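Local coordinates for pilus assembly protein CpaE (Caulobacter crescentus, PDB 4N0P) that probably takes part in pilus assembly, this part being a receiver-like domain of a longer protein that probably binds and hydrolyses ATP, at residues 24-29 against 63-68; 69-74 against 96-101; 85-90 against 115-120; 103-108 against 121-126. All blocks are in the same frame, centred on the assembly; numbering follows the deposited sequence. Where two conformers were deposited one is given.

Interaction 1: 24-29 against 63-68; sequences TIHAFC and VDYYQN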
loop_
_atom_site.group_PDB
_atom_site.type_symbol
_atom_site.label_atom_id
_atom_site.label_comp_id
_atom_site.label_asym_id
_atom_site.label_seq_id
_atom_site.Cartn_x
_atom_site.Cartn_y
_atom_site.Cartn_z
ATOM N N THR A 24 8.461 -8.502 -0.692
ATOM C CA THR A 24 7.919 -8.442 0.666
ATOM C C THR A 24 6.984 -7.251 0.704
ATOM O O THR A 24 7.349 -6.163 0.222
ATOM C CB THR A 24 9.024 -8.352 1.721
ATOM O OG1 THR A 24 9.955 -7.330 1.313
ATOM C CG2 THR A 24 9.761 -9.666 1.895
ATOM N N ILE A 25 5.764 -7.460 1.217
ATOM C CA ILE A 25 4.755 -6.418 1.319
ATOM C C ILE A 25 4.364 -6.241 2.777
ATOM O O ILE A 25 4.009 -7.227 3.408
ATOM C CB ILE A 25 3.466 -6.739 0.486
ATOM C CG1 ILE A 25 3.746 -6.989 -1.011
ATOM C CG2 ILE A 25 2.381 -5.639 0.711
ATOM C CD1 ILE A 25 2.508 -7.608 -1.793
ATOM N N HIS A 26 4.411 -5.025 3.300
ATOM C CA HIS A 26 3.922 -4.734 4.654
ATOM C C HIS A 26 2.722 -3.837 4.508
ATOM O O HIS A 26 2.853 -2.749 3.934
ATOM C CB HIS A 26 4.984 -4.057 5.534
ATOM C CG HIS A 26 6.146 -4.928 5.925
ATOM N ND1 HIS A 26 7.208 -4.410 6.654
ATOM C CD2 HIS A 26 6.381 -6.237 5.659
ATOM C CE1 HIS A 26 8.066 -5.413 6.788
ATOM N NE2 HIS A 26 7.601 -6.539 6.225
ATOM N N ALA A 27 1.542 -4.285 4.986
ATOM C CA ALA A 27 0.360 -3.457 4.870
ATOM C C ALA A 27 -0.031 -2.986 6.275
ATOM O O ALA A 27 -0.242 -3.797 7.161
ATOM C CB ALA A 27 -0.779 -4.252 4.207
ATOM N N PHE A 28 -0.056 -1.693 6.493
ATOM C CA PHE A 28 -0.461 -1.101 7.785
ATOM C C PHE A 28 -1.818 -0.538 7.578
ATOM O O PHE A 28 -1.939 0.554 7.017
ATOM C CB PHE A 28 0.537 -0.010 8.244
ATOM C CG PHE A 28 1.874 -0.551 8.669
ATOM C CD1 PHE A 28 2.866 -0.820 7.732
ATOM C CD2 PHE A 28 2.172 -0.736 10.016
ATOM C CE1 PHE A 28 4.097 -1.336 8.127
ATOM C CE2 PHE A 28 3.406 -1.240 10.407
ATOM C CZ PHE A 28 4.357 -1.550 9.457
ATOM N N CYS A 29 -2.854 -1.313 7.945
ATOM C CA CYS A 29 -4.260 -0.926 7.738
ATOM C C CYS A 29 -4.821 -0.210 8.939
ATOM O O CYS A 29 -4.381 -0.425 10.066
ATOM C CB CYS A 29 -5.116 -2.143 7.393
ATOM S SG CYS A 29 -4.406 -3.192 6.101
ATOM N N VAL A 63 5.127 4.659 10.354
ATOM C CA VAL A 63 6.189 5.638 10.614
ATOM C C VAL A 63 7.013 5.186 11.844
ATOM O O VAL A 63 8.250 5.230 11.807
ATOM C CB VAL A 63 5.605 7.053 10.768
ATOM C CG1 VAL A 63 6.668 8.052 11.263
ATOM C CG2 VAL A 63 4.999 7.512 9.441
ATOM N N ASP A 64 6.330 4.728 12.904
ATOM C CA ASP A 64 7.001 4.261 14.113
ATOM C C ASP A 64 7.829 2.996 13.839
ATOM O O ASP A 64 8.983 2.926 14.272
ATOM C CB ASP A 64 5.978 4.006 15.238
ATOM C CG ASP A 64 5.206 5.236 15.680
ATOM O OD1 ASP A 64 5.778 6.349 15.629
ATOM O OD2 ASP A 64 4.035 5.086 16.083
ATOM N N TYR A 65 7.243 2.008 13.112
ATOM C CA TYR A 65 7.865 0.711 12.769
ATOM C C TYR A 65 9.227 0.887 12.075
ATOM O O TYR A 65 10.164 0.141 12.364
ATOM C CB TYR A 65 6.930 -0.110 11.825
ATOM C CG TYR A 65 7.258 -1.584 11.764
ATOM C CD1 TYR A 65 8.144 -2.085 10.812
ATOM C CD2 TYR A 65 6.630 -2.495 12.611
ATOM C CE1 TYR A 65 8.488 -3.439 10.782
ATOM C CE2 TYR A 65 6.955 -3.857 12.576
ATOM C CZ TYR A 65 7.909 -4.317 11.684
ATOM O OH TYR A 65 8.214 -5.660 11.663
ATOM N N TYR A 66 9.298 1.811 11.099
ATOM C CA TYR A 66 10.492 1.955 10.263
ATOM C C TYR A 66 11.564 2.885 10.832
ATOM O O TYR A 66 12.595 3.093 10.196
ATOM C CB TYR A 66 10.104 2.346 8.831
ATOM C CG TYR A 66 9.246 1.274 8.174
ATOM C CD1 TYR A 66 9.712 -0.040 8.038
ATOM C CD2 TYR A 66 7.978 1.573 7.685
ATOM C CE1 TYR A 66 8.928 -1.033 7.434
ATOM C CE2 TYR A 66 7.172 0.578 7.100
ATOM C CZ TYR A 66 7.657 -0.717 6.979
ATOM O OH TYR A 66 6.889 -1.686 6.386
ATOM N N GLN A 67 11.363 3.378 12.072
ATOM C CA GLN A 67 12.407 4.163 12.733
ATOM C C GLN A 67 13.597 3.254 12.995
ATOM O O GLN A 67 14.738 3.673 12.807
ATOM C CB GLN A 67 11.902 4.768 14.057
ATOM C CG GLN A 67 10.794 5.812 13.890
ATOM C CD GLN A 67 11.167 6.952 12.980
ATOM O OE1 GLN A 67 12.257 7.537 13.084
ATOM N NE2 GLN A 67 10.274 7.270 12.043
ATOM N N ASN A 68 13.303 1.991 13.358
ATOM C CA ASN A 68 14.273 0.952 13.689
ATOM C C ASN A 68 14.372 -0.222 12.667
ATOM O O ASN A 68 15.433 -0.853 12.617
ATOM C CB ASN A 68 13.977 0.396 15.070
ATOM C CG ASN A 68 12.538 -0.004 15.297
ATOM O OD1 ASN A 68 12.097 -1.064 14.855
ATOM N ND2 ASN A 68 11.791 0.822 16.027
#
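His26 and Phe28, alternate residues of strand 24-28 that point to the same side, meet Tyr65, the last residue of helix 58-65, and Tyr66, which follows it. His26 ND1 lies 2.8 Å from Tyr66 OH in a hydrogen bond that is clearly bent, at 136°, and either group could be the donor. The hydroxyl comes to the edge of the imidazole, near its plane. The same oxygen also sits in the plane of the Phe28 ring, at its edge, 3.3 Å from Phe28 CE1, so the hydroxyl that bonds His26 also packs against the rim of Phe28.

Phe28 meets Tyr65 in an offset edge-to-face arrangement. Its tip atom CZ reaches 3.7 Å from Tyr65 CG, and the ring planes are inclined at 63°. Toward Tyr66 the Phe28 ring is set obliquely, with Phe28 CE1 3.8 Å from Tyr66 CE2. Different first torsions let the consecutive tyrosines share this cluster: Tyr65 holds CG anti to the backbone N (chi1 -162°), whereas Tyr66 turns CG anti to its carbonyl carbon.

Helix 58-65 belongs to the crossover from strand 51-55 to strand 74-77, which passes over the intervening strand 24-28. Arg55 of the first strand touches both His26 and Phe28, and Val75 of the other touches Tyr66.

Interaction 2: 69-74 against 96-101; sequences QPTPSL and VCDPGT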
loop_
_atom_site.group_PDB
_atom_site.type_symbol
_atom_site.label_atom_id
_atom_site.label_comp_id
_atom_site.label_asym_id
_atom_site.label_seq_id
_atom_site.Cartn_x
_atom_site.Cartn_y
_atom_site.Cartn_z
ATOM N N GLN A 69 13.316 -0.526 11.875
ATOM C CA GLN A 69 13.397 -1.607 10.883
ATOM C C GLN A 69 13.535 -1.052 9.444
ATOM O O GLN A 69 12.967 0.003 9.135
ATOM C CB GLN A 69 12.172 -2.550 10.930
ATOM C CG GLN A 69 12.143 -3.575 12.057
ATOM C CD GLN A 69 13.226 -4.625 11.992
ATOM O OE1 GLN A 69 14.237 -4.535 12.683
ATOM N NE2 GLN A 69 13.025 -5.655 11.196
ATOM N N PRO A 70 14.241 -1.760 8.541
ATOM C CA PRO A 70 14.290 -1.290 7.138
ATOM C C PRO A 70 12.958 -1.536 6.416
ATOM O O PRO A 70 12.171 -2.407 6.834
ATOM C CB PRO A 70 15.403 -2.127 6.520
ATOM C CG PRO A 70 15.363 -3.436 7.288
ATOM C CD PRO A 70 14.979 -3.032 8.718
ATOM N N THR A 71 12.674 -0.727 5.361
ATOM C CA THR A 71 11.412 -0.886 4.645
ATOM C C THR A 71 11.486 -2.078 3.650
ATOM O O THR A 71 12.556 -2.314 3.052
ATOM C CB THR A 71 11.004 0.403 3.930
ATOM O OG1 THR A 71 12.113 0.887 3.187
ATOM C CG2 THR A 71 10.535 1.499 4.891
ATOM N N PRO A 72 10.333 -2.797 3.447
ATOM C CA PRO A 72 10.297 -3.918 2.494
ATOM C C PRO A 72 10.158 -3.402 1.046
ATOM O O PRO A 72 10.142 -2.193 0.823
ATOM C CB PRO A 72 9.029 -4.679 2.935
ATOM C CG PRO A 72 8.104 -3.592 3.344
ATOM C CD PRO A 72 9.012 -2.622 4.093
ATOM N N SER A 73 9.914 -4.312 0.070
ATOM C CA SER A 73 9.729 -3.914 -1.326
ATOM C C SER A 73 8.549 -2.956 -1.497
ATOM O O SER A 73 8.639 -1.984 -2.244
ATOM C CB SER A 73 9.488 -5.149 -2.208
ATOM O OG SER A 73 10.254 -6.281 -1.812
ATOM N N LEU A 74 7.442 -3.226 -0.764
ATOM C CA LEU A 74 6.220 -2.470 -0.900
ATOM C C LEU A 74 5.580 -2.230 0.461
ATOM O O LEU A 74 5.447 -3.171 1.249
ATOM C CB LEU A 74 5.230 -3.234 -1.834
ATOM C CG LEU A 74 3.828 -2.609 -2.001
ATOM C CD1 LEU A 74 3.912 -1.298 -2.715
ATOM C CD2 LEU A 74 2.915 -3.502 -2.819
ATOM N N VAL A 96 12.219 7.670 6.368
ATOM C CA VAL A 96 12.702 6.356 6.813
ATOM C C VAL A 96 12.504 5.284 5.710
ATOM O O VAL A 96 12.558 4.085 6.000
ATOM C CB VAL A 96 12.051 5.917 8.169
ATOM C CG1 VAL A 96 12.611 6.738 9.333
ATOM C CG2 VAL A 96 10.518 6.010 8.124
ATOM N N CYS A 97 12.294 5.730 4.466
ATOM C CA CYS A 97 12.102 4.808 3.352
ATOM C C CYS A 97 13.387 4.550 2.648
ATOM O O CYS A 97 14.141 5.465 2.293
ATOM C CB CYS A 97 11.044 5.311 2.389
ATOM S SG CYS A 97 9.375 4.787 2.826
ATOM N N ASP A 98 13.644 3.289 2.446
ATOM C CA ASP A 98 14.851 2.866 1.804
ATOM C C ASP A 98 14.654 3.051 0.274
ATOM O O ASP A 98 13.502 2.982 -0.179
ATOM C CB ASP A 98 15.133 1.442 2.284
ATOM C CG ASP A 98 15.229 1.379 3.837
ATOM O OD1 ASP A 98 15.112 2.450 4.497
ATOM O OD2 ASP A 98 15.463 0.281 4.377
ATOM N N PRO A 99 15.799 3.064 -0.458
ATOM C CA PRO A 99 15.741 2.990 -1.915
ATOM C C PRO A 99 15.149 1.651 -2.298
ATOM O O PRO A 99 15.357 0.637 -1.599
ATOM C CB PRO A 99 17.213 3.089 -2.344
ATOM C CG PRO A 99 17.939 3.583 -1.155
ATOM C CD PRO A 99 17.200 3.043 0.011
ATOM N N GLY A 100 14.361 1.676 -3.359
ATOM C CA GLY A 100 13.698 0.492 -3.863
ATOM C C GLY A 100 12.334 0.283 -3.246
ATOM O O GLY A 100 11.566 -0.530 -3.770
ATOM N N THR A 101 12.016 0.975 -2.109
ATOM C CA THR A 101 10.684 0.783 -1.534
ATOM C C THR A 101 9.612 1.593 -2.285
ATOM O O THR A 101 9.755 2.798 -2.508
ATOM C CB THR A 101 10.705 1.179 -0.027
ATOM O OG1 THR A 101 11.566 0.268 0.657
ATOM C CG2 THR A 101 9.309 1.141 0.622
HETATM O O HOH W 1 15.355 -1.851 2.880
#
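Thr71 and Thr101 join hydroxyls across two helix-to-strand loops of the alternating beta/alpha fold, one leading into strand 74-77 and the other, through a type II beta turn from Asp98 to Thr101, into strand 102-107. The first shell is a directed relay of hydrogen bonds. Asp98 N donates to Thr71 OG1 over 2.9 Å in a nearly straight bond (163°). Thr71 OG1 donates to Thr101 OG1 at 2.7 Å. Thr101 OG1 in turn donates to Pro72 O at 2.8 Å. Each hydroxyl thus both accepts and donates, an arrangement in which the successive bonds probably strengthen one another. A chi1 of 49° sets Thr71 OG1 between its backbone N and carbonyl carbon and directs it at the facing loop, while the methyl CG2 leans on Val96 O and Cys97.

Asp98 backs this relay with its carboxylate. Asp98 OD2 takes a weak hydrogen bond from Thr71 N and is also given one by a water, at 2.6 Å, whose other O-H is directed to Thr71 O; the Asp98 side chain and the Thr71 backbone are therefore linked both directly and through solvent. Further out, Tyr66 touches Thr71 and Pro72, and Ser73 OG is bonded to Thr24 N of strand 24-28. Within the turn, Gly100 takes the positive phi (90°) of its third position, and Thr101 N closes it onto Asp98 O. At this last residue of the turn, the CA-H of Thr101 points at Ser73 O, with CA and O 3.5 Å apart.

Interaction 3: 85-90 against 115-120; sequences RLLHLL and YRELMR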
loop_
_atom_site.group_PDB
_atom_site.type_symbol
_atom_site.label_atom_id
_atom_site.label_comp_id
_atom_site.label_asym_id
_atom_site.label_seq_id
_atom_site.Cartn_x
_atom_site.Cartn_y
_atom_site.Cartn_z
ATOM N N ARG A 85 -3.495 15.171 7.617
ATOM C CA ARG A 85 -2.705 14.306 8.491
ATOM C C ARG A 85 -1.975 13.230 7.657
ATOM O O ARG A 85 -0.814 12.918 7.935
ATOM C CB ARG A 85 -3.613 13.677 9.563
ATOM C CG ARG A 85 -2.870 12.853 10.605
ATOM C CD ARG A 85 -2.304 13.653 11.763
ATOM N NE ARG A 85 -1.802 12.722 12.774
ATOM C CZ ARG A 85 -0.609 12.801 13.355
ATOM N NH1 ARG A 85 0.215 13.801 13.066
ATOM N NH2 ARG A 85 -0.240 11.891 14.246
ATOM N N LEU A 86 -2.642 12.717 6.609
ATOM C CA LEU A 86 -2.048 11.727 5.701
ATOM C C LEU A 86 -0.784 12.315 5.055
ATOM O O LEU A 86 0.278 11.696 5.097
ATOM C CB LEU A 86 -3.086 11.279 4.626
ATOM C CG LEU A 86 -2.538 10.510 3.402
ATOM C CD1 LEU A 86 -2.000 9.190 3.805
ATOM C CD2 LEU A 86 -3.622 10.280 2.370
ATOM N N LEU A 87 -0.877 13.519 4.502
ATOM C CA LEU A 87 0.284 14.108 3.835
ATOM C C LEU A 87 1.435 14.386 4.790
ATOM O O LEU A 87 2.578 14.053 4.463
ATOM C CB LEU A 87 -0.125 15.361 3.063
ATOM C CG LEU A 87 -1.051 15.039 1.907
ATOM C CD1 LEU A 87 -1.816 16.268 1.449
ATOM C CD2 LEU A 87 -0.311 14.333 0.792
ATOM N N HIS A 88 1.144 14.903 5.993
ATOM C CA HIS A 88 2.186 15.149 6.990
ATOM C C HIS A 88 2.903 13.833 7.394
ATOM O O HIS A 88 4.133 13.769 7.482
ATOM C CB HIS A 88 1.572 15.834 8.225
ATOM C CG HIS A 88 2.531 15.970 9.368
ATOM N ND1 HIS A 88 3.570 16.890 9.335
ATOM C CD2 HIS A 88 2.584 15.292 10.540
ATOM C CE1 HIS A 88 4.228 16.731 10.476
ATOM N NE2 HIS A 88 3.670 15.784 11.238
ATOM N N LEU A 89 2.124 12.776 7.608
ATOM C CA LEU A 89 2.688 11.485 7.990
ATOM C C LEU A 89 3.473 10.860 6.841
ATOM O O LEU A 89 4.466 10.184 7.099
ATOM C CB LEU A 89 1.590 10.543 8.475
ATOM C CG LEU A 89 0.970 10.859 9.848
ATOM C CD1 LEU A 89 -0.348 10.157 10.007
ATOM C CD2 LEU A 89 1.879 10.461 10.960
ATOM N N LEU A 90 3.072 11.121 5.579
ATOM C CA LEU A 90 3.821 10.602 4.418
ATOM C C LEU A 90 5.205 11.255 4.326
ATOM O O LEU A 90 6.173 10.581 3.959
ATOM C CB LEU A 90 3.049 10.760 3.103
ATOM C CG LEU A 90 1.900 9.773 2.892
ATOM C CD1 LEU A 90 1.087 10.164 1.716
ATOM C CD2 LEU A 90 2.396 8.348 2.693
ATOM N N TYR A 115 -5.153 12.953 -4.833
ATOM C CA TYR A 115 -4.513 12.040 -5.767
ATOM C C TYR A 115 -3.304 12.714 -6.446
ATOM O O TYR A 115 -2.202 12.151 -6.464
ATOM C CB TYR A 115 -5.522 11.576 -6.817
ATOM C CG TYR A 115 -4.937 10.593 -7.801
ATOM C CD1 TYR A 115 -4.636 9.284 -7.422
ATOM C CD2 TYR A 115 -4.635 10.981 -9.101
ATOM C CE1 TYR A 115 -4.099 8.373 -8.332
ATOM C CE2 TYR A 115 -4.094 10.078 -10.017
ATOM C CZ TYR A 115 -3.837 8.774 -9.630
ATOM O OH TYR A 115 -3.293 7.906 -10.542
ATOM N N ARG A 116 -3.503 13.928 -6.970
ATOM C CA ARG A 116 -2.445 14.674 -7.648
ATOM C C ARG A 116 -1.241 14.894 -6.727
ATOM O O ARG A 116 -0.097 14.690 -7.149
ATOM C CB ARG A 116 -2.996 16.032 -8.132
ATOM C CG ARG A 116 -2.046 16.799 -9.024
ATOM C CD ARG A 116 -2.577 18.201 -9.270
ATOM N NE ARG A 116 -3.810 18.202 -10.064
ATOM C CZ ARG A 116 -4.995 18.621 -9.625
ATOM N NH1 ARG A 116 -5.129 19.074 -8.387
ATOM N NH2 ARG A 116 -6.049 18.605 -10.424
ATOM N N GLU A 117 -1.503 15.311 -5.485
ATOM C CA GLU A 117 -0.470 15.596 -4.497
ATOM C C GLU A 117 0.317 14.317 -4.176
ATOM O O GLU A 117 1.547 14.360 -4.140
ATOM C CB GLU A 117 -1.106 16.195 -3.234
ATOM C CG GLU A 117 -0.116 16.681 -2.184
ATOM C CD GLU A 117 1.031 17.578 -2.619
ATOM O OE1 GLU A 117 0.857 18.389 -3.559
ATOM O OE2 GLU A 117 2.113 17.471 -1.999
ATOM N N LEU A 118 -0.391 13.190 -3.969
ATOM C CA LEU A 118 0.261 11.904 -3.679
ATOM C C LEU A 118 1.186 11.495 -4.829
ATOM O O LEU A 118 2.327 11.100 -4.581
ATOM C CB LEU A 118 -0.801 10.781 -3.428
ATOM C CG LEU A 118 -1.660 10.917 -2.159
ATOM C CD1 LEU A 118 -2.687 9.799 -2.064
ATOM C CD2 LEU A 118 -0.797 11.014 -0.903
ATOM N N MET A 119 0.717 11.631 -6.082
ATOM C CA MET A 119 1.501 11.253 -7.265
ATOM C C MET A 119 2.750 12.140 -7.373
ATOM O O MET A 119 3.831 11.627 -7.643
ATOM C CB MET A 119 0.656 11.338 -8.543
ATOM C CG MET A 119 -0.439 10.289 -8.635
ATOM S SD MET A 119 0.044 8.523 -8.388
ATOM C CE MET A 119 -0.461 8.275 -6.693
ATOM N N ARG A 120 2.611 13.448 -7.084
ATOM C CA ARG A 120 3.722 14.402 -7.086
ATOM C C ARG A 120 4.783 14.023 -6.026
ATOM O O ARG A 120 5.986 14.220 -6.271
ATOM C CB ARG A 120 3.211 15.821 -6.824
ATOM C CG ARG A 120 4.174 16.907 -7.259
ATOM C CD ARG A 120 3.674 18.291 -6.860
ATOM N NE ARG A 120 3.560 18.455 -5.401
ATOM C CZ ARG A 120 4.559 18.832 -4.605
ATOM N NH1 ARG A 120 5.758 19.095 -5.110
ATOM N NH2 ARG A 120 4.365 18.946 -3.299
#
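Leu118 of helix 112-120 fits against Leu86, Leu87 and Leu90, which lie on one side of helix 83-94. Followed outward, its CB and CG lie more than 4.2 Å from the facing segment, and contact begins at the branches. The first torsion places CG anti to the carbonyl carbon (chi1 -67°); the second, close to fully extended, then sends CD1 to the Tyr126 ring of strand 125-128 and CD2 across to the other helix. There CD2 meets three leucine methyls: Leu90 CD1 lies 3.3 Å from Leu118 CD2, tighter than usual for two methyls; Leu87 CD2 is 3.8 Å from Leu118 CD2, and Leu86 CD2 only just touches it.

Beside this apolar group, Glu117 contributes its aliphatic part. Glu117 CG rests 3.8 Å from Leu87 CD2, and a bend at chi2 (49°) carries the carboxylate on to arginines of its own side. Arg120 grips it side-on with two nitrogens: NE approaches OE1 from above the carboxylate plane, and NH2 reaches the syn lone pair of Glu117 OE2 over 3.0 Å. Arg121 NE forms a second salt bridge with OE2, so two cations share the negative charge, which probably favours the ionised form.

The short segments run almost exactly parallel, their directions 3° apart and their axes 11.5 Å at closest approach. Leu86 and Leu90 also reach Leu59 of helix 58-65. Neighbouring parallel helices packed along one side of a parallel sheet are characteristic of the doubly wound beta/alpha receiver fold.

Interaction 4: 103-108 against 121-126; sequences VVVVGQ and RGVSEY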
loop_
_atom_site.group_PDB
_atom_site.type_symbol
_atom_site.label_atom_id
_atom_site.label_comp_id
_atom_site.label_asym_id
_atom_site.label_seq_id
_atom_site.Cartn_x
_atom_site.Cartn_y
_atom_site.Cartn_z
ATOM N N VAL A 103 5.520 2.858 -2.267
ATOM C CA VAL A 103 4.469 3.136 -1.290
ATOM C C VAL A 103 3.121 3.207 -2.001
ATOM O O VAL A 103 2.969 3.898 -3.015
ATOM C CB VAL A 103 4.767 4.424 -0.453
ATOM C CG1 VAL A 103 3.566 4.818 0.422
ATOM C CG2 VAL A 103 6.027 4.240 0.412
ATOM N N VAL A 104 2.132 2.488 -1.452
ATOM C CA VAL A 104 0.772 2.493 -1.986
ATOM C C VAL A 104 -0.127 2.983 -0.848
ATOM O O VAL A 104 -0.009 2.490 0.266
ATOM C CB VAL A 104 0.353 1.090 -2.514
ATOM C CG1 VAL A 104 -1.139 1.047 -2.802
ATOM C CG2 VAL A 104 1.143 0.724 -3.772
ATOM N N VAL A 105 -1.034 3.900 -1.142
ATOM C CA VAL A 105 -1.953 4.424 -0.139
ATOM C C VAL A 105 -3.344 3.878 -0.426
ATOM O O VAL A 105 -3.777 3.885 -1.568
ATOM C CB VAL A 105 -1.934 5.989 -0.129
ATOM C CG1 VAL A 105 -3.047 6.568 0.779
ATOM C CG2 VAL A 105 -0.541 6.531 0.260
ATOM N N VAL A 106 -4.046 3.424 0.622
ATOM C CA VAL A 106 -5.436 2.995 0.509
ATOM C C VAL A 106 -6.252 4.056 1.246
ATOM O O VAL A 106 -5.964 4.339 2.401
ATOM C CB VAL A 106 -5.689 1.575 1.071
ATOM C CG1 VAL A 106 -7.163 1.202 0.903
ATOM C CG2 VAL A 106 -4.787 0.539 0.397
ATOM N N GLY A 107 -7.216 4.662 0.576
ATOM C CA GLY A 107 -8.027 5.702 1.207
ATOM C C GLY A 107 -9.508 5.553 0.926
ATOM O O GLY A 107 -9.890 4.722 0.115
ATOM N N GLN A 108 -10.360 6.352 1.564
ATOM C CA GLN A 108 -11.800 6.239 1.270
ATOM C C GLN A 108 -12.279 7.444 0.482
ATOM O O GLN A 108 -13.461 7.491 0.130
ATOM C CB GLN A 108 -12.665 6.114 2.559
ATOM C CG GLN A 108 -12.224 5.081 3.599
ATOM C CD GLN A 108 -12.286 3.637 3.148
ATOM O OE1 GLN A 108 -11.258 2.955 3.042
ATOM N NE2 GLN A 108 -13.491 3.115 2.946
ATOM N N ARG A 121 4.341 13.479 -4.868
ATOM C CA ARG A 121 5.236 13.060 -3.788
ATOM C C ARG A 121 5.935 11.719 -4.075
ATOM O O ARG A 121 6.800 11.303 -3.289
ATOM C CB ARG A 121 4.476 12.962 -2.468
ATOM C CG ARG A 121 3.942 14.296 -2.045
ATOM C CD ARG A 121 3.874 14.415 -0.565
ATOM N NE ARG A 121 3.352 15.731 -0.214
ATOM C CZ ARG A 121 3.103 16.133 1.022
ATOM N NH1 ARG A 121 3.324 15.324 2.046
ATOM N NH2 ARG A 121 2.624 17.347 1.244
ATOM N N GLY A 122 5.573 11.051 -5.171
ATOM C CA GLY A 122 6.197 9.783 -5.529
ATOM C C GLY A 122 5.485 8.541 -5.033
ATOM O O GLY A 122 6.031 7.444 -5.149
ATOM N N VAL A 123 4.251 8.693 -4.490
ATOM C CA VAL A 123 3.406 7.555 -4.099
ATOM C C VAL A 123 3.104 6.779 -5.392
ATOM O O VAL A 123 2.758 7.389 -6.412
ATOM C CB VAL A 123 2.129 8.014 -3.340
ATOM C CG1 VAL A 123 1.109 6.884 -3.218
ATOM C CG2 VAL A 123 2.482 8.595 -1.958
ATOM N N SER A 124 3.297 5.432 -5.361
ATOM C CA SER A 124 3.157 4.589 -6.542
ATOM C C SER A 124 1.738 4.442 -7.003
ATOM O O SER A 124 1.494 4.464 -8.208
ATOM C CB SER A 124 3.752 3.207 -6.300
ATOM O OG SER A 124 5.156 3.300 -6.212
ATOM N N GLU A 125 0.788 4.332 -6.056
ATOM C CA GLU A 125 -0.609 4.158 -6.409
ATOM C C GLU A 125 -1.471 4.601 -5.243
ATOM O O GLU A 125 -1.044 4.553 -4.087
ATOM C CB GLU A 125 -0.871 2.663 -6.771
ATOM C CG GLU A 125 -2.246 2.323 -7.342
ATOM C CD GLU A 125 -2.672 3.124 -8.558
ATOM O OE1 GLU A 125 -3.066 4.308 -8.403
ATOM O OE2 GLU A 125 -2.602 2.562 -9.676
ATOM N N TYR A 126 -2.691 5.005 -5.551
ATOM C CA TYR A 126 -3.679 5.366 -4.542
ATOM C C TYR A 126 -4.928 4.544 -4.843
ATOM O O TYR A 126 -5.436 4.622 -5.960
ATOM C CB TYR A 126 -3.950 6.886 -4.530
ATOM C CG TYR A 126 -5.080 7.290 -3.604
ATOM C CD1 TYR A 126 -4.938 7.215 -2.220
ATOM C CD2 TYR A 126 -6.312 7.693 -4.112
ATOM C CE1 TYR A 126 -5.983 7.576 -1.365
ATOM C CE2 TYR A 126 -7.364 8.049 -3.267
ATOM C CZ TYR A 126 -7.197 7.986 -1.895
ATOM O OH TYR A 126 -8.230 8.361 -1.064
HETATM O O HOH W 2 6.380 4.786 -4.356
#
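The Tyr126 ring lies against strand 102-107, with Val105 CB in its plane at the edge and the Val105 carbonyl and Gly107 backbone approaching obliquely. Val105 CG1 is 3.6 Å from Tyr126 CD1. With CG anti to the backbone N (chi1 174°), the ring extends along the neighbouring strand until Tyr126 OH lies 3.5 Å from Gly107 CA, where, Gly107 having no side chain, the hydroxyl can come close to the backbone; it bonds to Thr109 O. Leu114 and Tyr115 of helix 112-120 also pack on this tyrosine. The other flat group, the Glu125 carboxylate, folds back so that the anti lone pair of OE1 accepts the N-H of Tyr126.

Two backbone bonds join the segments: Ser124 N to Val103 O at 2.8 Å and Val105 N to Glu125 O at 3.0 Å. Val123 CG1 packs 3.9 Å from Val105 CG2, on the Tyr126 side of the sheet. At the N-terminal end of 103-108, a water joins Val103 N, Gly122 O and Ser124 OG. Gly122 closes helix 112-120 with a Schellman motif, turning the chain back toward the sheet. Strand 102-107, helix 112-120 and strand 125-128 thus complete a parallel beta-alpha-beta crossover of the receiver-like fold.

How the interactions relate
Interactions 1 and 2, about 9 Å between centres, adjoin: His26 N probably bonds to Leu74 O. Interactions 3 and 4, about 8 Å apart, are linked by a probable hydrogen bond from Val123 N to Leu118 O, and their segments alternate along the chain. Interaction 1 closes before the others open, whereas 2 and 3 interleave without touching. Leu74 against Val104 carries the packing from interaction 2 to interaction 4. The centres of interactions 1 and 4 are about 14 Å apart. Interactions 1, 2 and 4 thus follow the five-stranded parallel sheet from strand 24-28 through 74-77 and 102-107 to edge strand 125-128, while interaction 3 joins helices on one side of this receiver-like domain.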